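Local atomic coordinates of monosaccharide ABC transporter substrate-binding protein, CUT2 family (Acidothermus cellulolyticus, PDB entry 4RU1), a protein that binds myo-inositol in the cleft between its two lobes and probably delivers carbohydrate or polyol solutes to an ABC importer of the cell membrane. Residues A45-K49 with D50-L54; Q70-N74 with A75-G79; T83-P87 with P88-P92; A208-A211 with Q212-I215; F230-T234 with Q235-E239. All coordinates share one frame; numbering follows the deposited sequence.

Contact 1. Residues A45-K49 with D50-L54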
loop_
_atom_site.group_PDB
_atom_site.type_symbol
_atom_site.label_atom_id
_atom_site.label_comp_id
_atom_site.label_asym_id
_atom_site.label_seq_id
_atom_site.Cartn_x
_atom_site.Cartn_y
_atom_site.Cartn_z
ATOM N N ALA A 45 15.498 -4.018 -8.116
ATOM C CA ALA A 45 16.473 -5.077 -7.659
ATOM C C ALA A 45 16.208 -6.362 -8.459
ATOM O O ALA A 45 17.156 -7.091 -8.875
ATOM C CB ALA A 45 16.331 -5.337 -6.171
ATOM N N ALA A 46 14.915 -6.646 -8.729
ATOM C CA ALA A 46 14.537 -7.760 -9.600
ATOM C C ALA A 46 14.955 -7.557 -11.034
ATOM O O ALA A 46 15.459 -8.498 -11.708
ATOM C CB ALA A 46 13.052 -8.049 -9.584
ATOM N N ALA A 47 14.771 -6.340 -11.489
ATOM C CA ALA A 47 14.936 -5.997 -12.895
ATOM C C ALA A 47 16.450 -6.118 -13.228
ATOM O O ALA A 47 16.813 -6.640 -14.315
ATOM C CB ALA A 47 14.302 -4.585 -13.219
ATOM N N ALA A 48 17.306 -5.660 -12.297
ATOM C CA ALA A 48 18.771 -5.771 -12.417
ATOM C C ALA A 48 19.226 -7.241 -12.629
ATOM O O ALA A 48 20.142 -7.508 -13.339
ATOM C CB ALA A 48 19.432 -5.162 -11.218
ATOM N N LYS A 49 18.531 -8.191 -12.013
ATOM C CA LYS A 49 18.921 -9.617 -12.031
ATOM C C LYS A 49 18.312 -10.321 -13.216
ATOM O O LYS A 49 18.823 -11.355 -13.655
ATOM C CB LYS A 49 18.498 -10.307 -10.700
ATOM C CG LYS A 49 19.227 -9.743 -9.470
ATOM C CD LYS A 49 19.126 -10.543 -8.183
ATOM C CE LYS A 49 17.696 -10.833 -7.857
ATOM N NZ LYS A 49 17.438 -11.563 -6.589
ATOM N N ASP A 50 17.199 -9.797 -13.725
ATOM C CA ASP A 50 16.388 -10.514 -14.729
ATOM C C ASP A 50 16.558 -9.954 -16.126
ATOM O O ASP A 50 15.796 -10.296 -17.033
ATOM C CB ASP A 50 14.917 -10.435 -14.310
ATOM C CG ASP A 50 14.633 -11.166 -13.045
ATOM O OD1 ASP A 50 15.507 -11.886 -12.534
ATOM O OD2 ASP A 50 13.537 -10.998 -12.477
ATOM N N ASN A 51 17.511 -9.042 -16.283
ATOM C CA ASN A 51 17.723 -8.388 -17.599
ATOM C C ASN A 51 16.453 -7.727 -18.138
ATOM O O ASN A 51 16.037 -7.909 -19.268
ATOM C CB ASN A 51 18.300 -9.369 -18.671
ATOM C CG ASN A 51 19.012 -8.620 -19.825
ATOM O OD1 ASN A 51 19.258 -7.401 -19.764
ATOM N ND2 ASN A 51 19.344 -9.375 -20.883
ATOM N N VAL A 52 15.840 -6.940 -17.263
ATOM C CA VAL A 52 14.607 -6.221 -17.565
ATOM C C VAL A 52 14.906 -4.734 -17.620
ATOM O O VAL A 52 15.529 -4.187 -16.730
ATOM C CB VAL A 52 13.565 -6.533 -16.445
ATOM C CG1 VAL A 52 12.395 -5.570 -16.464
ATOM C CG2 VAL A 52 13.046 -7.945 -16.581
ATOM N N THR A 53 14.357 -4.080 -18.635
ATOM C CA THR A 53 14.237 -2.626 -18.611
ATOM C C THR A 53 12.859 -2.318 -18.009
ATOM O O THR A 53 11.833 -2.749 -18.570
ATOM C CB THR A 53 14.378 -2.065 -20.032
ATOM O OG1 THR A 53 15.720 -2.249 -20.502
ATOM C CG2 THR A 53 14.053 -0.599 -20.038
ATOM N N LEU A 54 12.844 -1.617 -16.900
ATOM C CA LEU A 54 11.651 -1.301 -16.128
ATOM C C LEU A 54 11.196 0.059 -16.542
ATOM O O LEU A 54 11.949 1.031 -16.346
ATOM C CB LEU A 54 11.972 -1.335 -14.619
ATOM C CG LEU A 54 10.705 -1.124 -13.760
ATOM C CD1 LEU A 54 9.749 -2.282 -13.877
ATOM C CD2 LEU A 54 11.121 -0.903 -12.313
#

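Contact 2. Residues Q70-N74 with A75-G79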
loop_
_atom_site.group_PDB
_atom_site.type_symbol
_atom_site.label_atom_id
_atom_site.label_comp_id
_atom_site.label_asym_id
_atom_site.label_seq_id
_atom_site.Cartn_x
_atom_site.Cartn_y
_atom_site.Cartn_z
ATOM N N GLN A 70 -2.940 1.333 -21.605
ATOM C CA GLN A 70 -3.014 1.402 -23.086
ATOM C C GLN A 70 -1.691 1.760 -23.778
ATOM O O GLN A 70 -1.312 1.129 -24.775
ATOM C CB GLN A 70 -4.198 2.293 -23.486
ATOM C CG GLN A 70 -5.537 1.725 -22.985
ATOM C CD GLN A 70 -6.784 2.593 -23.207
ATOM O OE1 GLN A 70 -6.823 3.778 -22.876
ATOM N NE2 GLN A 70 -7.842 1.969 -23.716
ATOM N N ASP A 71 -0.964 2.741 -23.214
ATOM C CA ASP A 71 0.378 3.184 -23.713
ATOM C C ASP A 71 1.269 1.985 -23.741
ATOM O O ASP A 71 1.874 1.716 -24.731
ATOM C CB ASP A 71 1.086 4.269 -22.913
ATOM C CG ASP A 71 0.316 5.629 -22.873
ATOM O OD1 ASP A 71 -0.586 5.882 -23.735
ATOM O OD2 ASP A 71 0.710 6.427 -21.965
ATOM N N ALA A 72 1.322 1.205 -22.640
ATOM C CA ALA A 72 2.211 0.029 -22.590
ATOM C C ALA A 72 1.728 -1.126 -23.534
ATOM O O ALA A 72 2.594 -1.740 -24.183
ATOM C CB ALA A 72 2.362 -0.494 -21.115
ATOM N N VAL A 73 0.436 -1.306 -23.727
ATOM C CA VAL A 73 -0.066 -2.284 -24.662
ATOM C C VAL A 73 0.370 -1.861 -26.052
ATOM O O VAL A 73 0.842 -2.709 -26.839
ATOM C CB VAL A 73 -1.562 -2.430 -24.596
ATOM C CG1 VAL A 73 -2.090 -3.285 -25.746
ATOM C CG2 VAL A 73 -1.983 -3.085 -23.294
ATOM N N ASN A 74 0.186 -0.580 -26.358
ATOM C CA ASN A 74 0.553 -0.083 -27.717
ATOM C C ASN A 74 2.057 -0.110 -28.009
ATOM O O ASN A 74 2.446 -0.309 -29.169
ATOM C CB ASN A 74 -0.101 1.280 -27.965
ATOM C CG ASN A 74 -1.609 1.143 -28.090
ATOM O OD1 ASN A 74 -2.070 0.177 -28.692
ATOM N ND2 ASN A 74 -2.368 2.003 -27.428
ATOM N N ALA A 75 2.872 -0.034 -26.953
ATOM C CA ALA A 75 4.319 -0.132 -27.007
ATOM C C ALA A 75 4.897 -1.582 -27.086
ATOM O O ALA A 75 6.100 -1.748 -27.211
ATOM C CB ALA A 75 4.926 0.584 -25.852
ATOM N N LYS A 76 3.997 -2.553 -26.914
ATOM C CA LYS A 76 4.273 -3.969 -27.061
ATOM C C LYS A 76 5.282 -4.420 -26.016
ATOM O O LYS A 76 6.227 -5.172 -26.327
ATOM C CB LYS A 76 4.726 -4.281 -28.487
ATOM C CG LYS A 76 3.547 -4.186 -29.422
ATOM C CD LYS A 76 4.027 -4.137 -30.864
ATOM C CE LYS A 76 2.870 -4.357 -31.810
ATOM N NZ LYS A 76 2.206 -5.661 -31.534
ATOM N N VAL A 77 5.119 -3.937 -24.760
ATOM C CA VAL A 77 5.961 -4.402 -23.657
ATOM C C VAL A 77 5.818 -5.941 -23.505
ATOM O O VAL A 77 4.803 -6.560 -23.903
ATOM C CB VAL A 77 5.674 -3.664 -22.274
ATOM C CG1 VAL A 77 5.879 -2.144 -22.448
ATOM C CG2 VAL A 77 4.277 -3.965 -21.777
ATOM N N ASP A 78 6.799 -6.536 -22.847
ATOM C CA ASP A 78 6.759 -7.985 -22.583
ATOM C C ASP A 78 5.833 -8.388 -21.430
ATOM O O ASP A 78 5.432 -9.562 -21.350
ATOM C CB ASP A 78 8.149 -8.537 -22.354
ATOM C CG ASP A 78 9.025 -8.318 -23.563
ATOM O OD1 ASP A 78 8.708 -8.891 -24.590
ATOM O OD2 ASP A 78 9.983 -7.476 -23.535
ATOM N N GLY A 79 5.552 -7.443 -20.504
ATOM C CA GLY A 79 4.641 -7.667 -19.407
ATOM C C GLY A 79 4.335 -6.351 -18.757
ATOM O O GLY A 79 5.068 -5.389 -18.876
#

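Contact 3. Residues T83-P87 with P88-P92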
loop_
_atom_site.group_PDB
_atom_site.type_symbol
_atom_site.label_atom_id
_atom_site.label_comp_id
_atom_site.label_asym_id
_atom_site.label_seq_id
_atom_site.Cartn_x
_atom_site.Cartn_y
_atom_site.Cartn_z
ATOM N N THR A 83 -1.321 -1.707 -10.602
ATOM C CA THR A 83 -2.143 -1.555 -9.364
ATOM C C THR A 83 -3.619 -1.289 -9.720
ATOM O O THR A 83 -3.899 -0.687 -10.769
ATOM C CB THR A 83 -1.612 -0.429 -8.467
ATOM O OG1 THR A 83 -1.857 0.822 -9.139
ATOM C CG2 THR A 83 -0.153 -0.593 -8.252
ATOM N N ILE A 84 -4.565 -1.745 -8.916
ATOM C CA ILE A 84 -5.977 -1.628 -9.253
ATOM C C ILE A 84 -6.735 -1.018 -8.051
ATOM O O ILE A 84 -7.631 -1.613 -7.485
ATOM C CB ILE A 84 -6.625 -2.970 -9.637
ATOM C CG1 ILE A 84 -5.700 -3.825 -10.480
ATOM C CG2 ILE A 84 -7.950 -2.723 -10.350
ATOM C CD1 ILE A 84 -6.183 -5.206 -10.753
ATOM N N PRO A 85 -6.491 0.279 -7.767
ATOM C CA PRO A 85 -7.214 0.932 -6.704
ATOM C C PRO A 85 -8.674 1.218 -7.044
ATOM O O PRO A 85 -9.503 1.439 -6.202
ATOM C CB PRO A 85 -6.423 2.232 -6.481
ATOM C CG PRO A 85 -5.843 2.533 -7.850
ATOM C CD PRO A 85 -5.412 1.131 -8.294
ATOM N N ASP A 86 -8.972 1.396 -8.331
ATOM C CA ASP A 86 -10.333 1.764 -8.789
ATOM C C ASP A 86 -10.712 0.773 -9.878
ATOM O O ASP A 86 -10.520 1.035 -11.074
ATOM C CB ASP A 86 -10.238 3.188 -9.353
ATOM C CG ASP A 86 -11.570 3.795 -9.750
ATOM O OD1 ASP A 86 -12.604 3.076 -9.851
ATOM O OD2 ASP A 86 -11.529 5.024 -9.971
ATOM N N PRO A 87 -11.229 -0.414 -9.523
ATOM C CA PRO A 87 -11.530 -1.463 -10.497
ATOM C C PRO A 87 -12.461 -1.010 -11.639
ATOM O O PRO A 87 -12.101 -1.235 -12.793
ATOM C CB PRO A 87 -12.102 -2.598 -9.633
ATOM C CG PRO A 87 -11.411 -2.352 -8.278
ATOM C CD PRO A 87 -11.446 -0.877 -8.141
ATOM N N PRO A 88 -13.560 -0.263 -11.350
ATOM C CA PRO A 88 -14.404 0.121 -12.517
ATOM C C PRO A 88 -13.623 0.860 -13.597
ATOM O O PRO A 88 -13.916 0.721 -14.797
ATOM C CB PRO A 88 -15.433 1.081 -11.892
ATOM C CG PRO A 88 -15.541 0.603 -10.472
ATOM C CD PRO A 88 -14.112 0.300 -10.100
ATOM N N ALA A 89 -12.670 1.695 -13.157
ATOM C CA ALA A 89 -11.936 2.564 -14.077
ATOM C C ALA A 89 -10.795 1.867 -14.811
ATOM O O ALA A 89 -10.318 2.370 -15.863
ATOM C CB ALA A 89 -11.407 3.748 -13.321
ATOM N N LEU A 90 -10.374 0.694 -14.308
ATOM C CA LEU A 90 -9.105 0.078 -14.735
ATOM C C LEU A 90 -9.250 -1.295 -15.306
ATOM O O LEU A 90 -8.452 -1.679 -16.141
ATOM C CB LEU A 90 -8.140 -0.026 -13.561
ATOM C CG LEU A 90 -7.647 1.351 -13.125
ATOM C CD1 LEU A 90 -6.979 1.252 -11.757
ATOM C CD2 LEU A 90 -6.741 2.055 -14.139
ATOM N N ILE A 91 -10.260 -2.059 -14.873
ATOM C CA ILE A 91 -10.506 -3.415 -15.389
ATOM C C ILE A 91 -10.634 -3.544 -16.910
ATOM O O ILE A 91 -9.979 -4.373 -17.507
ATOM C CB ILE A 91 -11.656 -4.173 -14.662
ATOM C CG1 ILE A 91 -11.344 -4.333 -13.151
ATOM C CG2 ILE A 91 -11.867 -5.544 -15.254
ATOM C CD1 ILE A 91 -10.151 -5.158 -12.794
ATOM N N PRO A 92 -11.385 -2.620 -17.534
ATOM C CA PRO A 92 -11.509 -2.730 -19.012
ATOM C C PRO A 92 -10.136 -2.626 -19.724
ATOM O O PRO A 92 -9.858 -3.430 -20.614
ATOM C CB PRO A 92 -12.385 -1.527 -19.344
ATOM C CG PRO A 92 -13.116 -1.143 -18.100
ATOM C CD PRO A 92 -12.118 -1.458 -17.000
#

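Contact 4. Residues A208-A211 with Q212-I215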
loop_
_atom_site.group_PDB
_atom_site.type_symbol
_atom_site.label_atom_id
_atom_site.label_comp_id
_atom_site.label_asym_id
_atom_site.label_seq_id
_atom_site.Cartn_x
_atom_site.Cartn_y
_atom_site.Cartn_z
ATOM N N ALA A 208 2.778 5.731 6.221
ATOM C CA ALA A 208 3.806 6.268 7.143
ATOM C C ALA A 208 3.986 7.800 7.095
ATOM O O ALA A 208 4.169 8.419 8.128
ATOM C CB ALA A 208 5.132 5.546 6.895
ATOM N N PRO A 209 3.902 8.419 5.908
ATOM C CA PRO A 209 3.962 9.871 5.891
ATOM C C PRO A 209 2.821 10.497 6.654
ATOM O O PRO A 209 3.007 11.489 7.374
ATOM C CB PRO A 209 3.944 10.206 4.415
ATOM C CG PRO A 209 4.518 9.009 3.761
ATOM C CD PRO A 209 3.989 7.866 4.548
ATOM N N ILE A 210 1.641 9.907 6.557
ATOM C CA ILE A 210 0.444 10.459 7.284
ATOM C C ILE A 210 0.616 10.226 8.787
ATOM O O ILE A 210 0.240 11.074 9.641
ATOM C CB ILE A 210 -0.845 9.790 6.799
ATOM C CG1 ILE A 210 -1.024 9.894 5.279
ATOM C CG2 ILE A 210 -2.043 10.448 7.482
ATOM C CD1 ILE A 210 -0.840 11.279 4.736
ATOM N N ALA A 211 1.184 9.063 9.191
ATOM C CA ALA A 211 1.593 8.860 10.555
ATOM C C ALA A 211 2.387 10.004 11.128
ATOM O O ALA A 211 2.094 10.429 12.267
ATOM C CB ALA A 211 2.393 7.614 10.756
ATOM N N GLN A 212 3.349 10.532 10.374
ATOM C CA GLN A 212 4.170 11.629 10.886
ATOM C C GLN A 212 3.358 12.826 11.222
ATOM O O GLN A 212 3.537 13.449 12.255
ATOM C CB GLN A 212 5.286 12.007 9.905
ATOM C CG GLN A 212 6.137 10.898 9.408
ATOM C CD GLN A 212 6.688 10.097 10.539
ATOM O OE1 GLN A 212 7.271 10.696 11.445
ATOM N NE2 GLN A 212 6.526 8.728 10.518
ATOM N N LEU A 213 2.401 13.156 10.351
ATOM C CA LEU A 213 1.541 14.299 10.499
ATOM C C LEU A 213 0.591 14.117 11.691
ATOM O O LEU A 213 0.257 15.045 12.378
ATOM C CB LEU A 213 0.729 14.466 9.192
ATOM C CG LEU A 213 1.633 14.785 8.010
ATOM C CD1 LEU A 213 0.902 14.641 6.657
ATOM C CD2 LEU A 213 2.289 16.194 8.105
ATOM N N ALA A 214 0.146 12.881 11.912
ATOM C CA ALA A 214 -0.735 12.587 12.990
ATOM C C ALA A 214 -0.035 12.743 14.358
ATOM O O ALA A 214 -0.632 13.246 15.322
ATOM C CB ALA A 214 -1.333 11.217 12.858
ATOM N N ILE A 215 1.227 12.329 14.419
ATOM C CA ILE A 215 1.982 12.417 15.676
ATOM C C ILE A 215 2.073 13.927 16.022
ATOM O O ILE A 215 1.897 14.315 17.173
ATOM C CB ILE A 215 3.391 11.838 15.523
ATOM C CG1 ILE A 215 3.321 10.316 15.350
ATOM C CG2 ILE A 215 4.312 12.203 16.722
ATOM C CD1 ILE A 215 4.591 9.740 14.783
#

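Contact 5. Residues F230-T234 with Q235-E239. With INS (1,2,3,4,5,6-hexahydroxy-cyclohexane), chain M.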
loop_
_atom_site.group_PDB
_atom_site.type_symbol
_atom_site.label_atom_id
_atom_site.label_comp_id
_atom_site.label_asym_id
_atom_site.label_seq_id
_atom_site.Cartn_x
_atom_site.Cartn_y
_atom_site.Cartn_z
ATOM N N PHE A 230 -0.249 1.932 9.199
ATOM C CA PHE A 230 0.212 1.022 8.183
ATOM C C PHE A 230 1.539 1.544 7.652
ATOM O O PHE A 230 1.669 2.794 7.402
ATOM C CB PHE A 230 -0.838 0.913 7.067
ATOM C CG PHE A 230 -2.058 0.162 7.431
ATOM C CD1 PHE A 230 -3.020 0.663 8.295
ATOM C CD2 PHE A 230 -2.268 -1.072 6.896
ATOM C CE1 PHE A 230 -4.117 -0.077 8.611
ATOM C CE2 PHE A 230 -3.345 -1.830 7.228
ATOM C CZ PHE A 230 -4.310 -1.347 8.059
ATOM N N ASP A 231 2.506 0.640 7.402
ATOM C CA ASP A 231 3.776 0.882 6.664
ATOM C C ASP A 231 4.870 1.491 7.498
ATOM O O ASP A 231 4.674 2.110 8.541
ATOM C CB ASP A 231 3.553 1.820 5.434
ATOM C CG ASP A 231 2.511 1.322 4.463
ATOM O OD1 ASP A 231 2.324 0.092 4.310
ATOM O OD2 ASP A 231 1.870 2.166 3.795
ATOM N N PHE A 232 6.066 1.386 6.934
ATOM C CA PHE A 232 7.243 2.029 7.464
ATOM C C PHE A 232 7.675 3.174 6.576
ATOM O O PHE A 232 7.453 3.122 5.387
ATOM C CB PHE A 232 8.413 1.007 7.516
ATOM C CG PHE A 232 8.320 0.030 8.645
ATOM C CD1 PHE A 232 7.494 -1.068 8.591
ATOM C CD2 PHE A 232 8.980 0.295 9.817
ATOM C CE1 PHE A 232 7.422 -1.959 9.663
ATOM C CE2 PHE A 232 8.876 -0.561 10.926
ATOM C CZ PHE A 232 8.104 -1.685 10.832
ATOM N N ASN A 233 8.324 4.169 7.165
ATOM C CA ASN A 233 9.305 5.012 6.468
ATOM C C ASN A 233 10.537 5.119 7.374
ATOM O O ASN A 233 10.623 4.391 8.386
ATOM C CB ASN A 233 8.707 6.391 6.125
ATOM C CG ASN A 233 8.492 7.267 7.335
ATOM O OD1 ASN A 233 8.750 6.887 8.474
ATOM N ND2 ASN A 233 7.949 8.443 7.089
ATOM N N THR A 234 11.448 6.015 7.038
ATOM C CA THR A 234 12.714 6.060 7.701
ATOM C C THR A 234 12.531 6.420 9.176
ATOM O O THR A 234 13.382 6.078 10.022
ATOM C CB THR A 234 13.705 7.056 7.041
ATOM O OG1 THR A 234 13.159 8.377 6.996
ATOM C CG2 THR A 234 14.002 6.647 5.636
ATOM N N GLN A 235 11.401 7.105 9.486
ATOM C CA GLN A 235 11.151 7.605 10.832
ATOM C C GLN A 235 10.418 6.646 11.784
ATOM O O GLN A 235 10.447 6.802 12.994
ATOM C CB GLN A 235 10.359 8.914 10.732
ATOM C CG GLN A 235 11.142 10.038 10.056
ATOM C CD GLN A 235 10.244 11.181 9.673
ATOM O OE1 GLN A 235 10.250 12.240 10.294
ATOM N NE2 GLN A 235 9.443 10.959 8.660
ATOM N N VAL A 236 9.703 5.675 11.208
ATOM C CA VAL A 236 8.840 4.802 11.979
ATOM C C VAL A 236 9.554 3.946 13.035
ATOM O O VAL A 236 9.094 3.836 14.133
ATOM C CB VAL A 236 7.992 3.966 11.002
ATOM C CG1 VAL A 236 7.277 2.851 11.736
ATOM C CG2 VAL A 236 6.937 4.869 10.354
ATOM N N PRO A 237 10.672 3.313 12.717
ATOM C CA PRO A 237 11.340 2.514 13.729
ATOM C C PRO A 237 11.598 3.242 15.064
ATOM O O PRO A 237 11.238 2.717 16.103
ATOM C CB PRO A 237 12.631 2.085 13.032
ATOM C CG PRO A 237 12.205 1.972 11.629
ATOM C CD PRO A 237 11.338 3.193 11.408
ATOM N N ALA A 238 12.213 4.416 14.995
ATOM C CA ALA A 238 12.417 5.276 16.192
ATOM C C ALA A 238 11.151 5.570 16.931
ATOM O O ALA A 238 11.101 5.551 18.188
ATOM C CB ALA A 238 13.069 6.569 15.791
ATOM N N GLU A 239 10.116 5.869 16.142
ATOM C CA GLU A 239 8.796 6.163 16.675
ATOM C C GLU A 239 8.189 5.007 17.440
ATOM O O GLU A 239 7.538 5.203 18.467
ATOM C CB GLU A 239 7.864 6.704 15.557
ATOM C CG GLU A 239 8.313 8.084 15.180
ATOM C CD GLU A 239 7.837 8.553 13.843
ATOM O OE1 GLU A 239 7.294 7.782 13.009
ATOM O OE2 GLU A 239 8.079 9.724 13.571
HETATM C C1 INS M . 0.002 2.231 1.147
HETATM C C2 INS M . -0.057 3.744 1.294
HETATM C C3 INS M . 0.079 4.386 -0.087
HETATM C C4 INS M . -0.883 3.820 -1.107
HETATM C C5 INS M . -0.736 2.339 -1.253
HETATM C C6 INS M . -0.865 1.606 0.055
HETATM O O1 INS M . -0.184 1.547 2.396
HETATM O O2 INS M . -1.383 4.038 1.766
HETATM O O3 INS M . -0.187 5.789 0.109
HETATM O O4 INS M . -0.704 4.463 -2.394
HETATM O O5 INS M . -1.733 1.769 -2.130
HETATM O O6 INS M . -0.590 0.184 -0.104
HETATM O O HOH W 1 13.779 5.537 12.731
#

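Contact 1. Residues A45-K49 with D50-L54
Ala47 and Val52 meet twice where helix 35-49 gives way to strand 52-58: through a backbone hydrogen bond and through their side chains. Among the polar contacts, Ala47 O carries most of the load. Val52 N reaches it at 3.1 Å along a nearly straight bond (172°), and Asp50 N comes from the opposite face of the same carbonyl at 3.2 Å. A weak bond of 3.0 Å also runs from Asp50 N to Ala46 O. Between these donors Asn51 takes a positive phi of 55°, which swings the chain out of the helix and into the strand.

The apolar contacts lie beneath the turn. Ala47 CB rests against Val52 CB at 3.8 Å and against Leu54 CB at 4.2 Å, closing this corner of the beta-alpha-beta unit formed with strand 21-27.

The third kind is a close approach of acceptors. With CG beside its own backbone N (chi1 -66°), Asp50 folds its carboxylate back over the last helical turn, OD2 standing 3.2 Å from Ala46 O. Replacing Asp50 by an alanine takes the carboxylate away and is likely to open a gap beside Trp265 of helix 253-270. Because a carbonyl at the helix C-terminus and the like-charged Asp262 both lie close to OD2, a negative charge is probably disfavoured there and the pKa may be raised, although nearby Lys49 NZ, itself bonded to Tyr258, would partly offset this.

Contact 2. Residues Q70-N74 with A75-G79
Ala72 and Val77 face each other across the C-terminal end of helix 62-74. Ala72 CB sits over the fork of the valine, 4.0 Å from CG2 and 4.1 Å from CG1, so both methyls share the small alanine surface. Val77 holds CG1 beside its backbone N (chi1 -58°) and CG2 between N and the carbonyl carbon, and in this setting both branches also lie against Ala72 O. An alanine in place of Val77 would remove both methyls and is likely to open a gap beside Ala72 CB and leave Ala72 O without its two methyl neighbours.

The backbone puts the two side chains opposite each other. Val77 N makes a long, weak bond to Ala72 O (3.4 Å) that is nevertheless almost straight, at 176°. Inside it, Lys76 N bonds to Val73 O at 3.2 Å, the donor standing above the carbonyl plane. This nested pair, with a phi of 64° at Lys76, is a Schellman motif, a common C-terminal cap of alpha helices. One residue earlier, Ala75 N still keeps the helical bond to Asp71 O (3.0 Å), while Ala75 CB leans on that same oxygen at 3.4 Å.

Farther out, strand 21-27 lies against the apolar pair, Ala24 and Ile26 touching Ala72 and Thr22 touching Val77. Past the turn, Asp78 bonds to the backbone N of Thr22 through OD2, and Gly79 joins Ala24 by a backbone bond as strand 79-82 enters the parallel sheet.

Contact 3. Residues T83-P87 with P88-P92
Leu90 and Ile91 form the tight side of this contact, turned in against Ile84 and Pro85. Leu90 CD1 lies 3.8 Å from Pro85 CD, the leucine crossing the proline ring at about a right angle. Ile84 CG2 is set between two neighbours, 4.2 Å from Leu90 CB and 4.1 Å from Ile91 CD1. It slides past the leucine and crosses the isoleucine. Glu65 and Ala66 of helix 62-74 back the leucine, and Thr83 at the start of the loop is hydrogen-bonded to His28 of the inositol pocket.

Asp86 occupies the N-cap position of helix 87-99, and two prolines follow it in the first turn, where their missing N-H groups cost no helical bond. Pro87 O takes up the first firm ones: Ile91 N lies in its carbonyl plane at 2.9 Å, nearly straight, whereas Leu90 N comes from above that plane at 3.0 Å.

Toward solvent the packing thins. The rings of Pro87 and Pro88 lie side by side and point the same way, their CD atoms 3.5 Å apart, with Pro88 exposed. The carboxylate of Asp86, its CG opposite the backbone N (chi1 -174°), turns over the first helical turn so that CG touches Ala89 CB at 3.6 Å. Its OD2 bonds to Ser62 OG at the start of helix 62-74, and OD1 rests near Pro88 CD.

Contact 4. Residues A208-A211 with Q212-I215
Ala214 N bonds to Ile210 O at 2.9 Å, with the donor nearly in line with the C=O, and Ile215 N bonds to Ala211 O at 3.0 Å. Both are regular i to i+4 bonds of helix 208-220. At the N-terminal end the bonds lengthen: Gln212 N stands 3.2 Å from Ala208 O, and Leu213 N makes a weak bond of 3.5 Å to Pro209 O.

Gln212 returns to Ala208 O a second time. Bends at chi1 (-51°) and chi2 (-52°) curl its chain back along the helix, laying CG against that oxygen and bringing NE2 to 3.4 Å from it in a weak bond. The main partner of NE2 is Glu239 OE1 in helix 236-241.

The helix is the crossover of the beta-alpha-beta unit between strands 202-205 and 226-230, and its faces divide accordingly. Ala211 and Ala214 are small and buried, meeting Thr205 on one strand and Thr229 and Ile227 on the other. On another flank Ile210 CD1 touches Leu213 CD1 at 4.2 Å, one turn apart, and both side chains pack on Val186 of helix 183-196.

Contact 5. Residues F230-T234 with Q235-E239
Asn233 OD1 is gripped by two backbone N-H groups at the start of helix 236-241: Gln235 N at 2.8 Å, from above the plane of the amide carbonyl, and Val236 N at 3.1 Å in a weak bond. The side chain can reach them because CG stands between its own backbone N and carbonyl carbon (chi1 71°), folding the amide back over the turn. The backbone of the same residue joins in, Asn233 O accepting from Val236 N at 3.2 Å. An Asx turn is thereby superposed on a type I beta turn from Asn233 to Val236, a familiar way of capping a helix N-terminus.

Beyond the cap, a water accepts from Ala238 N and donates to Thr234 O, bridging the first turn. On the apolar side, Val236 CG1 touches Phe232 CD2 at 3.6 Å, the two side chains crossing at about a right angle, while Pro237 CD comes to the ring edge at 4.1 Å. Helix 293-300 adds Val295 against the phenylalanine and Ala296 and Ala299 against the proline.

At the other end of the loop, Asp231 directs its carboxylate into the pocket, where OD2 accepts a 2.6 Å hydrogen bond from O1 of myo-inositol. Asp33, Asn108, Gln151, Arg161, Gln251 and the backbone O of Leu206 also hydrogen-bond the ligand. Asp231 O and Asn233 N are buried without a partner in the model. The double grip on Asn233 OD1 thus fixes the amide over the turn, while Asp231 at the far end is bonded to the ligand.

How the contacts relate
Contacts 1, 2 and 3 belong to the lobe built on strands 21-27, 52-58 and 79-82, contacts 4 and 5 to the other lobe. Contacts 1 and 2 end helices, exchanging helical bonds for a positive-phi residue at sites far from the ligand, whereas contacts 3 and 5 begin helices near the inositol, with Asp86 and Asn233 ahead of them. Contact 4 also nears the ligand at Pro209, but only contact 5 meets it directly, through Asp231. Contact 4 is the buried one, regular helix throughout; the others are partly buried. Contacts 4 and 5 touch, their centres about 9 Å apart, with Ala208 CB packed on Asn233 N. Contacts 2 and 3 adjoin only through strand 79-82.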